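ADP/ATP-dependent NAD(P)H-hydrate dehydratase (Bacillus subtilis, PDB 3RPZ) catalyses the ADP- or ATP-dependent dehydration of hydrated NADH and NADPH, restoring the normal nicotinamide cofactors. Local coordinates at residues 99-107 / 219-230; 244-253 / 267-278. All coordinates share one frame; numbering follows the deposited sequence. Where two conformers were deposited one is given.

After three earlier strands, the chain lays down strand 101-104 near the middle of the mixed sheet, adds the strands out to 202-204, and then returns in helix 217-231. Contact 1 closes that long loop of 111 intervening residues by setting the helix antiparallel against the strand, close to the centre of the chain. Helix 235-256 follows directly, and contact 2 closes a much shorter loop of 13 residues where helix 264-277 crosses it. The two loops come in series, neither nested nor interlaced. The centres of contacts 1 and 2 lie about 17 Å apart, yet they touch: Met224 packs on His246 and Met228 on Trp275, fastening the outer helix pair to the helix that lies on the sheet.

Contact 1: 99-107 / 219-230; sequences YRAIAIGPG and DTLTGMILGMLC. With NPW (beta-6-hydroxy-1,4,5,6-tetrahydronicotinamide adenine dinucleotide phosphate), chain D.
Leu226 lays its CD1 methyl over the backbone between Ala101 and Ile102, 3.6 Å from Ala101 C, while its CD2 faces Ala103 CB. The side chain leaves the helix with CG opposite the backbone N (chi1 180°), which carries both methyls across to the strand. Strand 101-104 and helix 219-230 run antiparallel with axes 8.1 Å apart, close, as suits the two alanines turned toward the helix. Ala101 CB also meets Leu229 CB and the sulfur of Cys230. One turn before Leu226, Thr222 CG2 touches Ala103 CB and meets Pro106 CG tip to tip at 3.7 Å; its OG1 is hydrogen-bonded to Asp131 OD2 and Gly218 O.

At the far end Arg100 rests its CG on Cys230 SG. Bends at chi2 and chi3 bring the edge of the guanidinium to the helix, where NH2 makes a weak hydrogen bond to Cys230 O (3.1 Å, 130°); NH2 also hydrogen-bonds Thr29 O.

The opposite end meets the hydrated cofactor, with Lys27 and Lys60 of the second subunit completing the grip. Gly107 N hydrogen-bonds ribose O2B at 3.0 Å, nearly straight at 161°, and O3B weakly. O2B donates to Asp219 OD1 at 2.8 Å, and the cofactor's 6-hydroxyl O6C to OD2 at 2.6 Å. Ligand at the C-terminal end of a central strand and the N-terminal end of its helix fits the ribokinase-like fold of this family. Accepting from both hydroxyls is consistent with Asp219 holding and polarising the 6-hydroxyl that is lost, probably after activation by the nucleotide, as nearby magnesium and AMP suggest.

Contact 2: 244-253 / 267-278; sequences YLHGACAELW and LSDILPRVWKRF
Cys249 pushes its side chain into a hollow lined by Leu267, Ile270, Leu271 and Val274, a knob-into-hole fit in which SG reaches the backbone at Leu271 CA, 3.5 Å away. Its CB is held between Leu267 CD2 and Ile270 CG2. The return knob is Val274, seated among Leu245, Ala248, Cys249 and Leu252: with CG1 anti to the backbone N (chi1 168°), CG1 turns to Ala248 CB at 3.9 Å and CG2 to Leu252 CB. The short helical segments cross at 96°, almost perpendicular, with axes 9.0 Å apart.

Next to this, Leu245 spreads its two branches. Leu245 CD1 sits over one face of the Trp275 indole, toward the rim, 4.2 Å from Trp275 CD2, while Leu245 CD2 reaches Phe278 CD2 at 3.7 Å. Beyond it Tyr244 turns the CE1 edge of its ring onto the face of Phe278, an offset edge-to-face pair with planes at 84° and centroids 5.6 Å apart. Val14 of helix 11-17 packs on both side chains.

At the other end, Ile270 extends CD1 to Trp253 CE3, 3.9 Å away; Trp253 NE1 is hydrogen-bonded to Ser258 O. Leu267 divides its methyls: CD2 packs at Cys249 and Ala250, and CD1 lies 3.7 Å from His246 NE2. That nitrogen is hydrogen-bonded to Thr217 O, and the imidazole borders the AMP. Elsewhere on helix 267-277, Arg273 makes a salt bridge to Glu256 of the third subunit. This is interlocking, near-orthogonal helix packing, a C-terminal helix pair between nucleotide pocket and subunit interface.

Contact 1: 99-107 / 219-230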
loop_
_atom_site.group_PDB
_atom_site.type_symbol
_atom_site.label_atom_id
_atom_site.label_comp_id
_atom_site.label_asym_id
_atom_site.label_seq_id
_atom_site.Cartn_x
_atom_site.Cartn_y
_atom_site.Cartn_z
ATOM N N TYR A 99 21.159 -19.720 9.760
ATOM C CA TYR A 99 19.948 -19.622 8.961
ATOM C C TYR A 99 19.511 -21.011 8.487
ATOM O O TYR A 99 20.350 -21.918 8.255
ATOM C CB TYR A 99 20.174 -18.699 7.746
ATOM C CG TYR A 99 20.428 -17.294 8.175
ATOM C CD1 TYR A 99 19.403 -16.498 8.660
ATOM C CD2 TYR A 99 21.706 -16.753 8.161
ATOM C CE1 TYR A 99 19.599 -15.223 9.076
ATOM C CE2 TYR A 99 21.910 -15.480 8.585
ATOM C CZ TYR A 99 20.862 -14.724 9.074
ATOM O OH TYR A 99 21.052 -13.409 9.498
ATOM N N ARG A 100 18.211 -21.188 8.345
ATOM C CA ARG A 100 17.625 -22.407 7.800
ATOM C C ARG A 100 17.911 -22.598 6.298
ATOM O O ARG A 100 18.038 -23.695 5.825
ATOM C CB ARG A 100 16.140 -22.479 8.149
ATOM C CG ARG A 100 15.395 -23.657 7.577
ATOM C CD ARG A 100 15.445 -24.907 8.386
ATOM N NE ARG A 100 15.194 -24.794 9.810
ATOM C CZ ARG A 100 14.037 -25.029 10.412
ATOM N NH1 ARG A 100 13.976 -24.943 11.715
ATOM N NH2 ARG A 100 12.944 -25.313 9.739
ATOM N N ALA A 101 17.969 -21.487 5.582
ATOM C CA ALA A 101 18.190 -21.452 4.137
ATOM C C ALA A 101 18.579 -20.024 3.786
ATOM O O ALA A 101 18.164 -19.077 4.500
ATOM C CB ALA A 101 16.938 -21.878 3.353
ATOM N N ILE A 102 19.299 -19.823 2.703
ATOM C CA ILE A 102 19.780 -18.505 2.263
ATOM C C ILE A 102 19.540 -18.387 0.762
ATOM O O ILE A 102 19.841 -19.347 0.028
ATOM C CB ILE A 102 21.279 -18.323 2.559
ATOM C CG1 ILE A 102 21.539 -18.513 4.051
ATOM C CG2 ILE A 102 21.792 -16.968 2.023
ATOM C CD1 ILE A 102 23.029 -18.514 4.437
ATOM N N ALA A 103 19.075 -17.240 0.291
ATOM C CA ALA A 103 19.052 -16.919 -1.124
ATOM C C ALA A 103 19.822 -15.654 -1.367
ATOM O O ALA A 103 19.735 -14.711 -0.591
ATOM C CB ALA A 103 17.617 -16.750 -1.629
ATOM N N ILE A 104 20.538 -15.617 -2.492
ATOM C CA ILE A 104 21.308 -14.440 -2.890
ATOM C C ILE A 104 21.123 -14.176 -4.382
ATOM O O ILE A 104 21.082 -15.109 -5.173
ATOM C CB ILE A 104 22.823 -14.567 -2.538
ATOM C CG1 ILE A 104 23.607 -13.313 -2.924
ATOM C CG2 ILE A 104 23.425 -15.741 -3.090
ATOM C CD1 ILE A 104 24.978 -13.037 -2.189
ATOM N N GLY A 105 20.942 -12.911 -4.764
ATOM C CA GLY A 105 21.086 -12.497 -6.148
ATOM C C GLY A 105 20.056 -11.578 -6.762
ATOM O O GLY A 105 20.423 -10.801 -7.629
ATOM N N PRO A 106 18.749 -11.765 -6.440
ATOM C CA PRO A 106 17.760 -10.918 -7.127
ATOM C C PRO A 106 18.032 -9.444 -6.974
ATOM O O PRO A 106 18.217 -8.982 -5.865
ATOM C CB PRO A 106 16.435 -11.385 -6.554
ATOM C CG PRO A 106 16.676 -12.798 -6.086
ATOM C CD PRO A 106 18.105 -12.763 -5.574
ATOM N N GLY A 107 18.097 -8.711 -8.074
ATOM C CA GLY A 107 18.402 -7.275 -8.026
ATOM C C GLY A 107 19.759 -6.876 -7.551
ATOM O O GLY A 107 19.990 -5.732 -7.200
ATOM N N ASP A 219 12.147 -13.235 -9.649
ATOM C CA ASP A 219 12.532 -12.741 -8.333
ATOM C C ASP A 219 11.578 -13.306 -7.279
ATOM O O ASP A 219 11.995 -13.775 -6.199
ATOM C CB ASP A 219 12.601 -11.207 -8.343
ATOM C CG ASP A 219 13.487 -10.669 -9.409
ATOM O OD1 ASP A 219 14.621 -11.204 -9.610
ATOM O OD2 ASP A 219 13.087 -9.691 -10.086
ATOM N N THR A 220 10.254 -13.244 -7.543
ATOM C CA THR A 220 9.283 -13.876 -6.696
ATOM C C THR A 220 9.593 -15.391 -6.493
ATOM O O THR A 220 9.492 -15.938 -5.395
ATOM C CB THR A 220 7.902 -13.681 -7.295
ATOM O OG1 THR A 220 7.579 -12.284 -7.348
ATOM C CG2 THR A 220 6.831 -14.403 -6.486
ATOM N N LEU A 221 9.877 -16.097 -7.600
ATOM C CA LEU A 221 10.172 -17.518 -7.524
ATOM C C LEU A 221 11.325 -17.796 -6.568
ATOM O O LEU A 221 11.239 -18.726 -5.755
ATOM C CB LEU A 221 10.442 -18.124 -8.911
ATOM C CG LEU A 221 10.878 -19.569 -8.865
ATOM C CD1 LEU A 221 9.772 -20.482 -8.370
ATOM C CD2 LEU A 221 11.344 -20.011 -10.273
ATOM N N THR A 222 12.415 -17.028 -6.646
ATOM C CA THR A 222 13.547 -17.257 -5.748
ATOM C C THR A 222 13.100 -17.225 -4.301
ATOM O O THR A 222 13.461 -18.046 -3.477
ATOM C CB THR A 222 14.605 -16.207 -6.022
ATOM O OG1 THR A 222 15.116 -16.464 -7.331
ATOM C CG2 THR A 222 15.747 -16.250 -5.002
ATOM N N GLY A 223 12.263 -16.246 -3.991
ATOM C CA GLY A 223 11.694 -16.176 -2.635
ATOM C C GLY A 223 10.829 -17.352 -2.260
ATOM O O GLY A 223 10.925 -17.900 -1.146
ATOM N N MET A 224 9.976 -17.776 -3.177
ATOM C CA MET A 224 9.145 -18.947 -2.909
ATOM C C MET A 224 9.992 -20.205 -2.602
ATOM O O MET A 224 9.719 -20.959 -1.672
ATOM C CB MET A 224 8.174 -19.200 -4.039
ATOM C CG MET A 224 7.114 -18.168 -4.149
ATOM S SD MET A 224 5.987 -18.420 -5.550
ATOM C CE MET A 224 5.323 -20.023 -5.208
ATOM N N ILE A 225 11.055 -20.420 -3.388
ATOM C CA ILE A 225 11.957 -21.540 -3.110
ATOM C C ILE A 225 12.571 -21.398 -1.703
ATOM O O ILE A 225 12.615 -22.362 -0.934
ATOM C CB ILE A 225 13.047 -21.663 -4.150
ATOM C CG1 ILE A 225 12.452 -21.902 -5.540
ATOM C CG2 ILE A 225 13.934 -22.866 -3.873
ATOM C CD1 ILE A 225 13.471 -21.790 -6.729
ATOM N N LEU A 226 13.002 -20.189 -1.357
ATOM C CA LEU A 226 13.622 -19.934 -0.077
ATOM C C LEU A 226 12.687 -20.301 1.082
ATOM O O LEU A 226 13.063 -20.979 2.006
ATOM C CB LEU A 226 14.027 -18.469 0.020
ATOM C CG LEU A 226 14.696 -18.039 1.336
ATOM C CD1 LEU A 226 16.012 -18.801 1.564
ATOM C CD2 LEU A 226 14.940 -16.513 1.349
ATOM N N GLY A 227 11.458 -19.833 1.025
ATOM C CA GLY A 227 10.502 -20.183 2.067
ATOM C C GLY A 227 10.183 -21.671 2.082
ATOM O O GLY A 227 10.122 -22.300 3.161
ATOM N N MET A 228 9.974 -22.278 0.908
ATOM C CA MET A 228 9.622 -23.697 0.900
ATOM C C MET A 228 10.726 -24.582 1.444
ATOM O O MET A 228 10.473 -25.596 2.099
ATOM C CB MET A 228 9.063 -24.125 -0.451
ATOM C CG MET A 228 7.449 -23.663 -0.567
ATOM S SD MET A 228 6.926 -24.262 -2.140
ATOM C CE MET A 228 5.688 -22.990 -2.357
ATOM N N LEU A 229 11.967 -24.169 1.273
ATOM C CA LEU A 229 13.111 -24.913 1.863
ATOM C C LEU A 229 13.036 -24.955 3.379
ATOM O O LEU A 229 13.640 -25.836 4.024
ATOM C CB LEU A 229 14.443 -24.287 1.449
ATOM C CG LEU A 229 14.872 -24.557 0.010
ATOM C CD1 LEU A 229 15.971 -23.557 -0.380
ATOM C CD2 LEU A 229 15.345 -26.017 -0.147
ATOM N N CYS A 230 12.379 -23.951 3.960
ATOM C CA CYS A 230 12.260 -23.879 5.412
ATOM C C CYS A 230 11.180 -24.760 5.986
ATOM O O CYS A 230 11.243 -25.146 7.168
ATOM C CB CYS A 230 12.033 -22.417 5.849
ATOM S SG CYS A 230 13.438 -21.351 5.509
HETATM P P NPW D . 16.451 -11.921 -25.499
HETATM O O1 NPW D . 17.365 -10.717 -25.517
HETATM O O2 NPW D . 15.027 -11.695 -25.103
HETATM O O3 NPW D . 16.539 -12.796 -26.762
HETATM P PA NPW D . 19.271 -10.322 -18.140
HETATM P PB NPW D . 17.111 -9.886 -16.241
HETATM C C1A NPW D . 17.613 -13.854 -22.308
HETATM C C1B NPW D . 16.859 -7.987 -11.939
HETATM N N1C NPW D . 15.447 -7.700 -12.017
HETATM N N1D NPW D . 14.538 -17.688 -23.700
HETATM C C2A NPW D . 17.208 -12.580 -23.047
HETATM O O2A NPW D . 17.088 -12.932 -24.410
HETATM C C2B NPW D . 17.208 -9.475 -11.819
HETATM O O2B NPW D . 16.964 -9.985 -10.533
HETATM C C2C NPW D . 14.830 -6.830 -11.262
HETATM C C2D NPW D . 15.514 -17.067 -24.380
HETATM C C3A NPW D . 18.371 -11.648 -22.757
HETATM O O3A NPW D . 19.512 -11.899 -23.604
HETATM C C3B NPW D . 18.705 -9.382 -12.178
HETATM O O3B NPW D . 19.410 -8.997 -10.990
HETATM C C3C NPW D . 13.628 -6.330 -11.249
HETATM N N3D NPW D . 16.300 -16.056 -23.974
HETATM C C4B NPW D . 18.726 -8.245 -13.210
HETATM O O4B NPW D . 17.454 -7.538 -13.142
HETATM C C4C NPW D . 12.714 -6.800 -12.374
HETATM C C4D NPW D . 16.023 -15.713 -22.709
HETATM O O4D NPW D . 18.298 -13.376 -21.146
HETATM C C4E NPW D . 18.717 -12.046 -21.334
HETATM C C5A NPW D . 14.993 -16.277 -21.908
HETATM C C5B NPW D . 18.918 -8.737 -14.647
HETATM O O5B NPW D . 18.038 -9.829 -14.924
HETATM C C5C NPW D . 13.557 -7.303 -13.531
HETATM C C5E NPW D . 17.989 -11.194 -20.293
HETATM O O5E NPW D . 18.577 -11.446 -19.022
HETATM C C6C NPW D . 14.600 -8.355 -13.061
HETATM O O6C NPW D . 14.007 -9.535 -12.526
HETATM C C6D NPW D . 14.195 -17.344 -22.439
HETATM N N6D NPW D . 13.217 -17.979 -21.814
HETATM N N7A NPW D . 14.883 -15.686 -20.665
HETATM C C7C NPW D . 13.127 -5.465 -10.221
HETATM N N7C NPW D . 11.869 -5.055 -10.291
HETATM O O7C NPW D . 13.889 -5.068 -9.302
HETATM C C8A NPW D . 15.870 -14.710 -20.695
HETATM N N9A NPW D . 16.537 -14.774 -21.949
HETATM O OA1 NPW D . 19.991 -9.332 -18.956
HETATM O OA2 NPW D . 19.972 -11.175 -17.206
HETATM O OA3 NPW D . 18.059 -9.506 -17.469
HETATM O OB1 NPW D . 16.607 -11.259 -16.286
HETATM O OB2 NPW D . 16.121 -8.763 -16.233
#

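Contact 2: 244-253 / 267-278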
loop_
_atom_site.group_PDB
_atom_site.type_symbol
_atom_site.label_atom_id
_atom_site.label_comp_id
_atom_site.label_asym_id
_atom_site.label_seq_id
_atom_site.Cartn_x
_atom_site.Cartn_y
_atom_site.Cartn_z
ATOM N N TYR A 244 6.264 -25.400 -9.145
ATOM C CA TYR A 244 4.905 -25.799 -9.526
ATOM C C TYR A 244 3.863 -24.790 -9.076
ATOM O O TYR A 244 3.037 -24.338 -9.863
ATOM C CB TYR A 244 4.565 -27.196 -8.953
ATOM C CG TYR A 244 3.242 -27.749 -9.379
ATOM C CD1 TYR A 244 2.064 -27.240 -8.872
ATOM C CD2 TYR A 244 3.182 -28.768 -10.291
ATOM C CE1 TYR A 244 0.829 -27.745 -9.302
ATOM C CE2 TYR A 244 1.966 -29.284 -10.695
ATOM C CZ TYR A 244 0.810 -28.738 -10.195
ATOM O OH TYR A 244 -0.445 -29.280 -10.651
ATOM N N LEU A 245 3.904 -24.422 -7.813
ATOM C CA LEU A 245 2.896 -23.493 -7.297
ATOM C C LEU A 245 3.034 -22.111 -7.902
ATOM O O LEU A 245 2.039 -21.444 -8.123
ATOM C CB LEU A 245 2.900 -23.483 -5.767
ATOM C CG LEU A 245 2.351 -24.764 -5.143
ATOM C CD1 LEU A 245 2.591 -24.803 -3.626
ATOM C CD2 LEU A 245 0.872 -25.029 -5.451
ATOM N N HIS A 246 4.264 -21.668 -8.158
ATOM C CA HIS A 246 4.514 -20.386 -8.860
ATOM C C HIS A 246 3.768 -20.367 -10.185
ATOM O O HIS A 246 3.012 -19.427 -10.452
ATOM C CB HIS A 246 6.009 -20.232 -8.999
ATOM C CG HIS A 246 6.496 -19.051 -9.766
ATOM N ND1 HIS A 246 6.863 -19.145 -11.100
ATOM C CD2 HIS A 246 6.736 -17.769 -9.381
ATOM C CE1 HIS A 246 7.349 -17.954 -11.474
ATOM N NE2 HIS A 246 7.296 -17.112 -10.450
ATOM N N GLY A 247 3.883 -21.439 -10.958
ATOM C CA GLY A 247 3.163 -21.516 -12.225
ATOM C C GLY A 247 1.664 -21.620 -12.024
ATOM O O GLY A 247 0.880 -21.020 -12.766
ATOM N N ALA A 248 1.217 -22.385 -11.025
ATOM C CA ALA A 248 -0.205 -22.538 -10.737
ATOM C C ALA A 248 -0.860 -21.204 -10.397
ATOM O O ALA A 248 -2.035 -20.996 -10.699
ATOM C CB ALA A 248 -0.427 -23.570 -9.626
ATOM N N CYS A 249 -0.122 -20.313 -9.749
ATOM C CA CYS A 249 -0.660 -18.995 -9.422
ATOM C C CYS A 249 -0.975 -18.211 -10.674
ATOM O O CYS A 249 -2.006 -17.518 -10.741
ATOM C CB CYS A 249 0.293 -18.218 -8.535
ATOM S SG CYS A 249 0.410 -18.866 -6.826
ATOM N N ALA A 250 -0.092 -18.269 -11.681
ATOM C CA ALA A 250 -0.373 -17.625 -12.958
ATOM C C ALA A 250 -1.558 -18.239 -13.666
ATOM O O ALA A 250 -2.326 -17.522 -14.305
ATOM C CB ALA A 250 0.877 -17.702 -13.849
ATOM N N GLU A 251 -1.738 -19.538 -13.551
ATOM C CA GLU A 251 -2.902 -20.174 -14.179
ATOM C C GLU A 251 -4.194 -19.767 -13.498
ATOM O O GLU A 251 -5.192 -19.570 -14.193
ATOM C CB GLU A 251 -2.760 -21.690 -14.192
ATOM C CG GLU A 251 -1.596 -22.158 -15.031
ATOM C CD GLU A 251 -1.418 -23.651 -15.080
ATOM O OE1 GLU A 251 -2.360 -24.390 -14.680
ATOM O OE2 GLU A 251 -0.436 -24.107 -15.658
ATOM N N LEU A 252 -4.218 -19.621 -12.177
ATOM C CA LEU A 252 -5.383 -19.072 -11.481
ATOM C C LEU A 252 -5.681 -17.697 -12.004
ATOM O O LEU A 252 -6.819 -17.372 -12.334
ATOM C CB LEU A 252 -5.160 -18.985 -9.961
ATOM C CG LEU A 252 -6.329 -18.397 -9.139
ATOM C CD1 LEU A 252 -6.435 -16.878 -9.192
ATOM C CD2 LEU A 252 -7.680 -19.032 -9.541
ATOM N N TRP A 253 -4.656 -16.847 -12.081
ATOM C CA TRP A 253 -4.855 -15.463 -12.547
ATOM C C TRP A 253 -5.562 -15.392 -13.839
ATOM O O TRP A 253 -6.478 -14.568 -14.030
ATOM C CB TRP A 253 -3.493 -14.789 -12.776
ATOM C CG TRP A 253 -3.518 -13.378 -13.395
ATOM C CD1 TRP A 253 -3.235 -13.021 -14.689
ATOM C CD2 TRP A 253 -3.798 -12.179 -12.701
ATOM N NE1 TRP A 253 -3.334 -11.673 -14.847
ATOM C CE2 TRP A 253 -3.646 -11.120 -13.645
ATOM C CE3 TRP A 253 -4.195 -11.863 -11.379
ATOM C CZ2 TRP A 253 -3.856 -9.806 -13.280
ATOM C CZ3 TRP A 253 -4.360 -10.598 -11.030
ATOM C CH2 TRP A 253 -4.186 -9.552 -11.977
ATOM N N LEU A 267 1.425 -12.775 -7.679
ATOM C CA LEU A 267 1.645 -14.198 -7.506
ATOM C C LEU A 267 1.674 -14.589 -6.030
ATOM O O LEU A 267 1.046 -15.583 -5.630
ATOM C CB LEU A 267 2.953 -14.664 -8.177
ATOM C CG LEU A 267 3.027 -14.541 -9.674
ATOM C CD1 LEU A 267 4.478 -14.676 -10.127
ATOM C CD2 LEU A 267 2.146 -15.613 -10.327
ATOM N N SER A 268 2.359 -13.806 -5.223
ATOM C CA SER A 268 2.413 -13.981 -3.779
ATOM C C SER A 268 1.066 -13.791 -3.087
ATOM O O SER A 268 0.808 -14.375 -2.066
ATOM C CB SER A 268 3.405 -12.992 -3.164
ATOM O OG SER A 268 4.651 -13.193 -3.681
ATOM N N ASP A 269 0.259 -12.902 -3.634
ATOM C CA ASP A 269 -1.062 -12.564 -3.099
ATOM C C ASP A 269 -2.018 -13.766 -3.414
ATOM O O ASP A 269 -3.006 -13.990 -2.692
ATOM C CB ASP A 269 -1.749 -11.297 -3.744
ATOM C CG ASP A 269 -1.103 -9.869 -3.558
ATOM O OD1 ASP A 269 -0.346 -9.613 -2.631
ATOM O OD2 ASP A 269 -1.495 -8.955 -4.427
ATOM N N ILE A 270 -1.816 -14.462 -4.551
ATOM C CA ILE A 270 -2.657 -15.575 -5.058
ATOM C C ILE A 270 -2.288 -16.888 -4.383
ATOM O O ILE A 270 -3.124 -17.777 -4.177
ATOM C CB ILE A 270 -2.453 -15.709 -6.623
ATOM C CG1 ILE A 270 -3.073 -14.494 -7.304
ATOM C CG2 ILE A 270 -2.973 -17.030 -7.247
ATOM C CD1 ILE A 270 -2.578 -14.265 -8.756
ATOM N N LEU A 271 -1.023 -17.032 -4.002
ATOM C CA LEU A 271 -0.503 -18.289 -3.458
ATOM C C LEU A 271 -1.306 -18.829 -2.270
ATOM O O LEU A 271 -1.503 -20.030 -2.154
ATOM C CB LEU A 271 0.963 -18.150 -3.105
ATOM C CG LEU A 271 1.676 -19.359 -2.550
ATOM C CD1 LEU A 271 1.722 -20.514 -3.591
ATOM C CD2 LEU A 271 3.110 -18.970 -2.164
ATOM N N PRO A 272 -1.752 -17.949 -1.357
ATOM C CA PRO A 272 -2.513 -18.520 -0.206
ATOM C C PRO A 272 -3.682 -19.415 -0.592
ATOM O O PRO A 272 -3.847 -20.490 -0.029
ATOM C CB PRO A 272 -2.955 -17.263 0.556
ATOM C CG PRO A 272 -1.842 -16.282 0.320
ATOM C CD PRO A 272 -1.507 -16.521 -1.162
ATOM N N ARG A 273 -4.468 -18.975 -1.576
ATOM C CA ARG A 273 -5.637 -19.720 -2.014
ATOM C C ARG A 273 -5.231 -20.905 -2.896
ATOM O O ARG A 273 -5.859 -21.985 -2.814
ATOM C CB ARG A 273 -6.635 -18.810 -2.734
ATOM C CG ARG A 273 -7.464 -17.972 -1.811
ATOM C CD ARG A 273 -8.539 -17.123 -2.578
ATOM N NE ARG A 273 -9.309 -16.341 -1.609
ATOM C CZ ARG A 273 -10.385 -16.776 -0.974
ATOM N NH1 ARG A 273 -10.863 -17.995 -1.213
ATOM N NH2 ARG A 273 -10.990 -15.982 -0.094
ATOM N N VAL A 274 -4.225 -20.701 -3.731
ATOM C CA VAL A 274 -3.761 -21.784 -4.586
ATOM C C VAL A 274 -3.182 -22.923 -3.771
ATOM O O VAL A 274 -3.541 -24.093 -3.958
ATOM C CB VAL A 274 -2.804 -21.257 -5.616
ATOM C CG1 VAL A 274 -2.061 -22.392 -6.344
ATOM C CG2 VAL A 274 -3.531 -20.355 -6.634
ATOM N N TRP A 275 -2.346 -22.626 -2.797
ATOM C CA TRP A 275 -1.742 -23.650 -1.982
ATOM C C TRP A 275 -2.828 -24.414 -1.226
ATOM O O TRP A 275 -2.771 -25.632 -1.126
ATOM C CB TRP A 275 -0.711 -22.992 -1.026
ATOM C CG TRP A 275 0.181 -23.876 -0.213
ATOM C CD1 TRP A 275 -0.056 -25.109 0.287
ATOM C CD2 TRP A 275 1.497 -23.528 0.172
ATOM N NE1 TRP A 275 1.041 -25.568 1.017
ATOM C CE2 TRP A 275 2.010 -24.600 0.940
ATOM C CE3 TRP A 275 2.279 -22.409 -0.047
ATOM C CZ2 TRP A 275 3.312 -24.557 1.492
ATOM C CZ3 TRP A 275 3.548 -22.377 0.493
ATOM C CH2 TRP A 275 4.037 -23.440 1.254
ATOM N N LYS A 276 -3.863 -23.757 -0.718
ATOM C CA LYS A 276 -4.949 -24.447 -0.024
ATOM C C LYS A 276 -5.599 -25.557 -0.882
ATOM O O LYS A 276 -5.967 -26.578 -0.352
ATOM C CB LYS A 276 -5.997 -23.432 0.389
ATOM C CG LYS A 276 -7.246 -23.955 1.118
ATOM C CD LYS A 276 -6.897 -24.435 2.551
ATOM C CE LYS A 276 -8.116 -25.019 3.282
ATOM N NZ LYS A 276 -7.770 -25.471 4.651
ATOM N N ARG A 277 -5.692 -25.315 -2.177
ATOM C CA ARG A 277 -6.302 -26.258 -3.127
ATOM C C ARG A 277 -5.589 -27.585 -3.160
ATOM O O ARG A 277 -6.185 -28.622 -3.525
ATOM C CB ARG A 277 -6.276 -25.690 -4.543
ATOM C CG ARG A 277 -6.983 -26.593 -5.561
ATOM C CD ARG A 277 -7.361 -25.806 -6.791
ATOM N NE ARG A 277 -6.363 -25.904 -7.845
ATOM C CZ ARG A 277 -6.114 -27.014 -8.529
ATOM N NH1 ARG A 277 -6.757 -28.136 -8.238
ATOM N NH2 ARG A 277 -5.205 -27.015 -9.489
ATOM N N PHE A 278 -4.313 -27.581 -2.828
ATOM C CA PHE A 278 -3.456 -28.775 -2.896
ATOM C C PHE A 278 -3.269 -29.422 -1.546
ATOM O O PHE A 278 -2.492 -30.368 -1.407
ATOM C CB PHE A 278 -2.101 -28.408 -3.510
ATOM C CG PHE A 278 -2.188 -28.015 -4.933
ATOM C CD1 PHE A 278 -2.087 -28.977 -5.950
ATOM C CD2 PHE A 278 -2.388 -26.734 -5.308
ATOM C CE1 PHE A 278 -2.210 -28.633 -7.270
ATOM C CE2 PHE A 278 -2.495 -26.369 -6.666
ATOM C CZ PHE A 278 -2.409 -27.319 -7.648
#